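Local structure of PKD domain (Vibrio anguillarum, 6AEM) at residues A23-H28 against Y37-G42; D17-S22 against T57-Y62. The protein is a calcium-binding polycystic-kidney-disease domain of the Vibrio anguillarum protease Epp, a small beta sandwich whose own role in the protease is not established. All blocks are in the same frame, centred on the assembly; numbering follows the deposited sequence.

Contact 1 (A23-H28 against Y37-G42); sequences AFNYSH and YAWDFG. With ZN (zinc ion), chain D.
Asn-25, on strand 20-25, sends its side chain across the sandwich into the corner between Tyr-37 and Trp-39 of strand 34-40. From CB, the CG atom lies anti to the backbone N (chi1 -164°), which carries the amide toward the opposite sheet. There the two ends of the amide part company. OD1 turns back to its own chain and accepts from Ser-27 N at 2.9 Å, closing an Asx turn as the strand ends. ND2 reaches onward and lies 3.6 Å from Tyr-37 CD1 and 3.9 Å from Trp-39 CZ2; the amide and tyrosine planes stand 73° apart, and no hydrogen bond joins the two segments. ND2 also donates a hydrogen bond to the backbone O of Met-50. Nearby, Ala-23 CB meets the indole at Trp-39 CH2, 3.6 Å away; a small methyl suits a strand lying against so large a ring, whose other neighbours include Phe-12, edge-to-face, and Leu-66. Beyond the turn, His-28 binds zinc through NE2, while its ND1 donates to Tyr-26 O. With OD1 and ND2 each bonded to backbone, the amide can lie beside two aromatic rings at little polar cost, and its rotation is restrained.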
loop_
_atom_site.group_PDB
_atom_site.type_symbol
_atom_site.label_atom_id
_atom_site.label_comp_id
_atom_site.label_asym_id
_atom_site.label_seq_id
_atom_site.Cartn_x
_atom_site.Cartn_y
_atom_site.Cartn_z
ATOM N N ALA A 23 5.671 0.127 5.255
ATOM C CA ALA A 23 4.566 -0.765 4.931
ATOM C C ALA A 23 4.989 -2.218 5.087
ATOM O O ALA A 23 6.071 -2.618 4.633
ATOM C CB ALA A 23 4.093 -0.537 3.501
ATOM N N PHE A 24 4.111 -2.999 5.709
ATOM C CA PHE A 24 4.203 -4.449 5.696
ATOM C C PHE A 24 3.141 -4.880 4.704
ATOM O O PHE A 24 1.967 -4.599 4.907
ATOM C CB PHE A 24 3.913 -5.071 7.074
ATOM C CG PHE A 24 4.726 -4.504 8.210
ATOM C CD1 PHE A 24 6.085 -4.401 8.112
ATOM C CD2 PHE A 24 4.105 -4.100 9.398
ATOM C CE1 PHE A 24 6.825 -3.888 9.161
ATOM C CE2 PHE A 24 4.855 -3.591 10.450
ATOM C CZ PHE A 24 6.193 -3.482 10.310
ATOM N N ASN A 25 3.549 -5.591 3.676
ATOM C CA ASN A 25 2.653 -5.916 2.574
ATOM C C ASN A 25 2.177 -7.359 2.734
ATOM O O ASN A 25 2.985 -8.287 2.746
ATOM C CB ASN A 25 3.356 -5.730 1.231
ATOM C CG ASN A 25 2.366 -5.678 0.069
ATOM O OD1 ASN A 25 1.273 -6.255 0.131
ATOM N ND2 ASN A 25 2.722 -4.960 -0.980
ATOM N N TYR A 26 0.878 -7.536 2.903
ATOM C CA TYR A 26 0.290 -8.859 3.067
ATOM C C TYR A 26 -0.448 -9.318 1.819
ATOM O O TYR A 26 -1.273 -10.240 1.891
ATOM C CB TYR A 26 -0.669 -8.852 4.260
ATOM C CG TYR A 26 -0.075 -8.326 5.554
ATOM C CD1 TYR A 26 1.276 -8.519 5.871
ATOM C CD2 TYR A 26 -0.858 -7.656 6.465
ATOM C CE1 TYR A 26 1.820 -8.058 7.069
ATOM C CE2 TYR A 26 -0.325 -7.187 7.664
ATOM C CZ TYR A 26 1.011 -7.387 7.944
ATOM O OH TYR A 26 1.558 -6.934 9.134
ATOM N N SER A 27 -0.234 -8.639 0.695
ATOM C CA SER A 27 -0.949 -8.936 -0.544
ATOM C C SER A 27 -0.457 -10.243 -1.148
ATOM O O SER A 27 0.727 -10.596 -1.058
ATOM C CB SER A 27 -0.783 -7.793 -1.543
ATOM O OG SER A 27 -1.209 -6.531 -1.017
ATOM N N HIS A 28 -1.362 -10.948 -1.798
ATOM C CA HIS A 28 -1.037 -12.246 -2.382
ATOM C C HIS A 28 -2.144 -12.621 -3.344
ATOM O O HIS A 28 -3.234 -12.059 -3.310
ATOM C CB HIS A 28 -0.868 -13.333 -1.284
ATOM C CG HIS A 28 -2.099 -13.545 -0.469
ATOM N ND1 HIS A 28 -2.524 -12.658 0.495
ATOM C CD2 HIS A 28 -3.026 -14.529 -0.506
ATOM C CE1 HIS A 28 -3.655 -13.093 1.015
ATOM N NE2 HIS A 28 -3.979 -14.230 0.432
ATOM N N TYR A 37 2.686 -3.602 -8.081
ATOM C CA TYR A 37 2.183 -2.894 -6.908
ATOM C C TYR A 37 2.111 -1.417 -7.229
ATOM O O TYR A 37 3.031 -0.886 -7.851
ATOM C CB TYR A 37 3.177 -3.045 -5.751
ATOM C CG TYR A 37 3.482 -4.493 -5.441
ATOM C CD1 TYR A 37 2.690 -5.209 -4.568
ATOM C CD2 TYR A 37 4.571 -5.146 -6.019
ATOM C CE1 TYR A 37 2.928 -6.530 -4.301
ATOM C CE2 TYR A 37 4.823 -6.485 -5.742
ATOM C CZ TYR A 37 3.999 -7.174 -4.879
ATOM O OH TYR A 37 4.238 -8.506 -4.592
ATOM N N ALA A 38 1.029 -0.757 -6.796
ATOM C CA ALA A 38 0.859 0.674 -7.030
ATOM C C ALA A 38 0.356 1.309 -5.739
ATOM O O ALA A 38 -0.800 1.110 -5.348
ATOM C CB ALA A 38 -0.100 0.949 -8.183
ATOM N N TRP A 39 1.219 2.100 -5.100
ATOM C CA TRP A 39 0.895 2.783 -3.860
ATOM C C TRP A 39 0.636 4.266 -4.094
ATOM O O TRP A 39 1.343 4.928 -4.860
ATOM C CB TRP A 39 2.051 2.725 -2.873
ATOM C CG TRP A 39 2.406 1.396 -2.321
ATOM C CD1 TRP A 39 3.272 0.477 -2.860
ATOM C CD2 TRP A 39 1.957 0.827 -1.086
ATOM N NE1 TRP A 39 3.401 -0.613 -2.036
ATOM C CE2 TRP A 39 2.573 -0.435 -0.954
ATOM C CE3 TRP A 39 1.069 1.254 -0.096
ATOM C CZ2 TRP A 39 2.350 -1.250 0.156
ATOM C CZ3 TRP A 39 0.819 0.447 0.967
ATOM C CH2 TRP A 39 1.463 -0.791 1.104
ATOM N N ASP A 40 -0.354 4.795 -3.378
ATOM C CA ASP A 40 -0.597 6.232 -3.292
ATOM C C ASP A 40 -0.591 6.551 -1.802
ATOM O O ASP A 40 -1.408 6.005 -1.054
ATOM C CB ASP A 40 -1.951 6.557 -3.935
ATOM C CG ASP A 40 -2.319 8.044 -3.877
ATOM O OD1 ASP A 40 -1.636 8.825 -3.183
ATOM O OD2 ASP A 40 -3.354 8.414 -4.511
ATOM N N PHE A 41 0.327 7.415 -1.370
ATOM C CA PHE A 41 0.486 7.689 0.049
ATOM C C PHE A 41 -0.458 8.771 0.558
ATOM O O PHE A 41 -0.438 9.083 1.754
ATOM C CB PHE A 41 1.931 8.054 0.383
ATOM C CG PHE A 41 2.922 7.001 -0.007
ATOM C CD1 PHE A 41 2.679 5.642 0.203
ATOM C CD2 PHE A 41 4.101 7.363 -0.608
ATOM C CE1 PHE A 41 3.623 4.667 -0.181
ATOM C CE2 PHE A 41 5.036 6.403 -0.979
ATOM C CZ PHE A 41 4.789 5.055 -0.765
ATOM N N GLY A 42 -1.260 9.371 -0.313
ATOM C CA GLY A 42 -2.256 10.328 0.115
ATOM C C GLY A 42 -1.773 11.750 0.252
ATOM O O GLY A 42 -2.567 12.607 0.644
HETATM ZN ZN ZN D . -5.325 -15.637 1.123
#

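Contact 2 (D17-S22 against T57-Y62); sequences DGLSVS and TRAGQY
Leu-19 points its forked end at the backbone of Thr-57, Arg-58 and Ala-59, so that one branched side chain meets mainly main-chain atoms. With CG anti to the carbonyl carbon (chi1 -60°), the two methyls divide the work. Leu-19 CD1 comes up to Thr-57 C at 4.1 Å. Leu-19 CD2 lies 3.7 Å from Ala-59 N and 3.9 Å from Arg-58 C. The methyl of Ala-59 is a looser neighbour, its CB being 4.3 Å from Leu-19 CD2.

The side chains of Thr-57 and Arg-58 set off away from the leucine, which leaves their peptide links for it to pack on; such polar residues suit an exposed loop. On the same segment, the Tyr-62 ring is directed back along its chain, and its OH donates to Arg-58 O over 2.7 Å. The carbonyl oxygen lies in the plane of the ring at its edge, but the hydroxyl stands 44° out of the carbonyl plane. This bond ties the loop to the start of strand 60-70, and the tyrosine also stacks on Tyr-56.

Leu-19 is held in place by its own turn. Gly-18, whose positive phi favours glycine, occupies the second position of a type II' beta turn from Asp-17 to Ser-20, closed by paired backbone bonds between those two end residues. The leucine also touches Val-84 of strand 75-84, and its backbone bonds to Tyr-56. The contact is thus a surface packing of a tight beta hairpin, joining strands 12-17 and 20-25, against the loop leading from strand 53-55 into strand 60-70, at one end of the two-sheet beta sandwich of a PKD domain.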
loop_
_atom_site.group_PDB
_atom_site.type_symbol
_atom_site.label_atom_id
_atom_site.label_comp_id
_atom_site.label_asym_id
_atom_site.label_seq_id
_atom_site.Cartn_x
_atom_site.Cartn_y
_atom_site.Cartn_z
ATOM N N ASP A 17 6.395 6.040 12.725
ATOM C CA ASP A 17 7.448 6.470 13.654
ATOM C C ASP A 17 7.584 7.978 13.432
ATOM O O ASP A 17 8.352 8.427 12.576
ATOM C CB ASP A 17 8.751 5.721 13.401
ATOM C CG ASP A 17 9.878 6.167 14.314
ATOM O OD1 ASP A 17 9.611 6.890 15.295
ATOM O OD2 ASP A 17 11.041 5.755 14.082
ATOM N N GLY A 18 6.801 8.742 14.187
ATOM C CA GLY A 18 6.681 10.163 13.917
ATOM C C GLY A 18 6.041 10.358 12.553
ATOM O O GLY A 18 4.957 9.844 12.265
ATOM N N LEU A 19 6.720 11.096 11.687
ATOM C CA LEU A 19 6.233 11.305 10.335
ATOM C C LEU A 19 6.715 10.249 9.358
ATOM O O LEU A 19 6.348 10.323 8.183
ATOM C CB LEU A 19 6.673 12.675 9.826
ATOM C CG LEU A 19 6.188 13.892 10.618
ATOM C CD1 LEU A 19 6.716 15.168 10.005
ATOM C CD2 LEU A 19 4.676 13.967 10.712
ATOM N N SER A 20 7.553 9.295 9.784
ATOM C CA SER A 20 8.044 8.251 8.889
ATOM C C SER A 20 7.132 7.040 8.974
ATOM O O SER A 20 6.647 6.688 10.049
ATOM C CB SER A 20 9.469 7.820 9.250
ATOM O OG SER A 20 10.393 8.869 9.014
ATOM N N VAL A 21 6.936 6.386 7.837
ATOM C CA VAL A 21 6.023 5.253 7.714
ATOM C C VAL A 21 6.711 4.145 6.928
ATOM O O VAL A 21 7.478 4.412 5.998
ATOM C CB VAL A 21 4.689 5.670 7.042
ATOM C CG1 VAL A 21 3.664 4.538 7.065
ATOM C CG2 VAL A 21 4.108 6.900 7.732
ATOM N N SER A 22 6.468 2.906 7.334
ATOM C CA SER A 22 6.908 1.726 6.599
ATOM C C SER A 22 5.706 0.817 6.388
ATOM O O SER A 22 4.817 0.738 7.232
ATOM C CB SER A 22 7.993 0.942 7.390
ATOM O OG SER A 22 9.229 1.626 7.452
ATOM N N THR A 57 5.904 15.167 5.119
ATOM C CA THR A 57 6.549 16.424 5.501
ATOM C C THR A 57 5.754 17.212 6.533
ATOM O O THR A 57 6.281 18.188 7.086
ATOM C CB THR A 57 6.794 17.307 4.270
ATOM O OG1 THR A 57 5.540 17.737 3.728
ATOM C CG2 THR A 57 7.586 16.564 3.213
ATOM N N ARG A 58 4.506 16.841 6.780
ATOM C CA ARG A 58 3.691 17.468 7.807
ATOM C C ARG A 58 2.749 16.456 8.443
ATOM O O ARG A 58 2.371 15.450 7.834
ATOM C CB ARG A 58 2.935 18.660 7.252
ATOM C CG ARG A 58 2.041 18.298 6.085
ATOM C CD ARG A 58 2.420 19.173 4.891
ATOM N NE ARG A 58 1.497 20.291 4.776
ATOM C CZ ARG A 58 1.687 21.354 4.006
ATOM N NH1 ARG A 58 0.769 22.304 3.988
ATOM N NH2 ARG A 58 2.819 21.514 3.331
ATOM N N ALA A 59 2.393 16.732 9.698
ATOM C CA ALA A 59 1.451 15.896 10.422
ATOM C C ALA A 59 0.100 15.891 9.716
ATOM O O ALA A 59 -0.238 16.815 8.978
ATOM C CB ALA A 59 1.296 16.397 11.861
ATOM N N GLY A 60 -0.680 14.846 9.967
ATOM C CA GLY A 60 -2.061 14.803 9.521
ATOM C C GLY A 60 -2.581 13.388 9.374
ATOM O O GLY A 60 -1.912 12.429 9.691
ATOM N N GLN A 61 -3.841 13.305 8.933
ATOM C CA GLN A 61 -4.497 12.058 8.557
ATOM C C GLN A 61 -4.425 11.930 7.049
ATOM O O GLN A 61 -4.818 12.865 6.330
ATOM C CB GLN A 61 -5.994 11.994 8.919
ATOM C CG GLN A 61 -6.734 10.814 8.042
ATOM C CD GLN A 61 -8.256 10.594 8.220
ATOM O OE1 GLN A 61 -9.065 10.777 7.231
ATOM N NE2 GLN A 61 -8.648 10.114 9.397
ATOM N N TYR A 62 -4.024 10.757 6.577
ATOM C CA TYR A 62 -3.866 10.505 5.158
ATOM C C TYR A 62 -4.503 9.157 4.840
ATOM O O TYR A 62 -4.544 8.245 5.699
ATOM C CB TYR A 62 -2.371 10.392 4.800
ATOM C CG TYR A 62 -1.574 11.642 5.055
ATOM C CD1 TYR A 62 -1.520 12.677 4.114
ATOM C CD2 TYR A 62 -0.854 11.800 6.226
ATOM C CE1 TYR A 62 -0.787 13.852 4.350
ATOM C CE2 TYR A 62 -0.122 12.965 6.449
ATOM C CZ TYR A 62 -0.089 13.977 5.508
ATOM O OH TYR A 62 0.672 15.107 5.729
#

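In the fold
Strand 20-25 runs through both contacts: its beginning, just after the hairpin turn, belongs to contact 2, and its end to contact 1. Their centres lie about 16 Å apart, contact 1 near the middle of the domain and contact 2 at one end. Along the chain, both segments of contact 1 fall between the two of contact 2. Contact 1 packs the two sheets face to face through strands 20-25 and 34-40, whereas contact 2 joins the hairpin turn to the loop that enters strand 60-70, the neighbour of 34-40. The segments also touch directly, Gly-42 O lying 3.6 Å from Tyr-62 CD1. One strand thus serves a contact between the sheets at one end and a surface contact at the other.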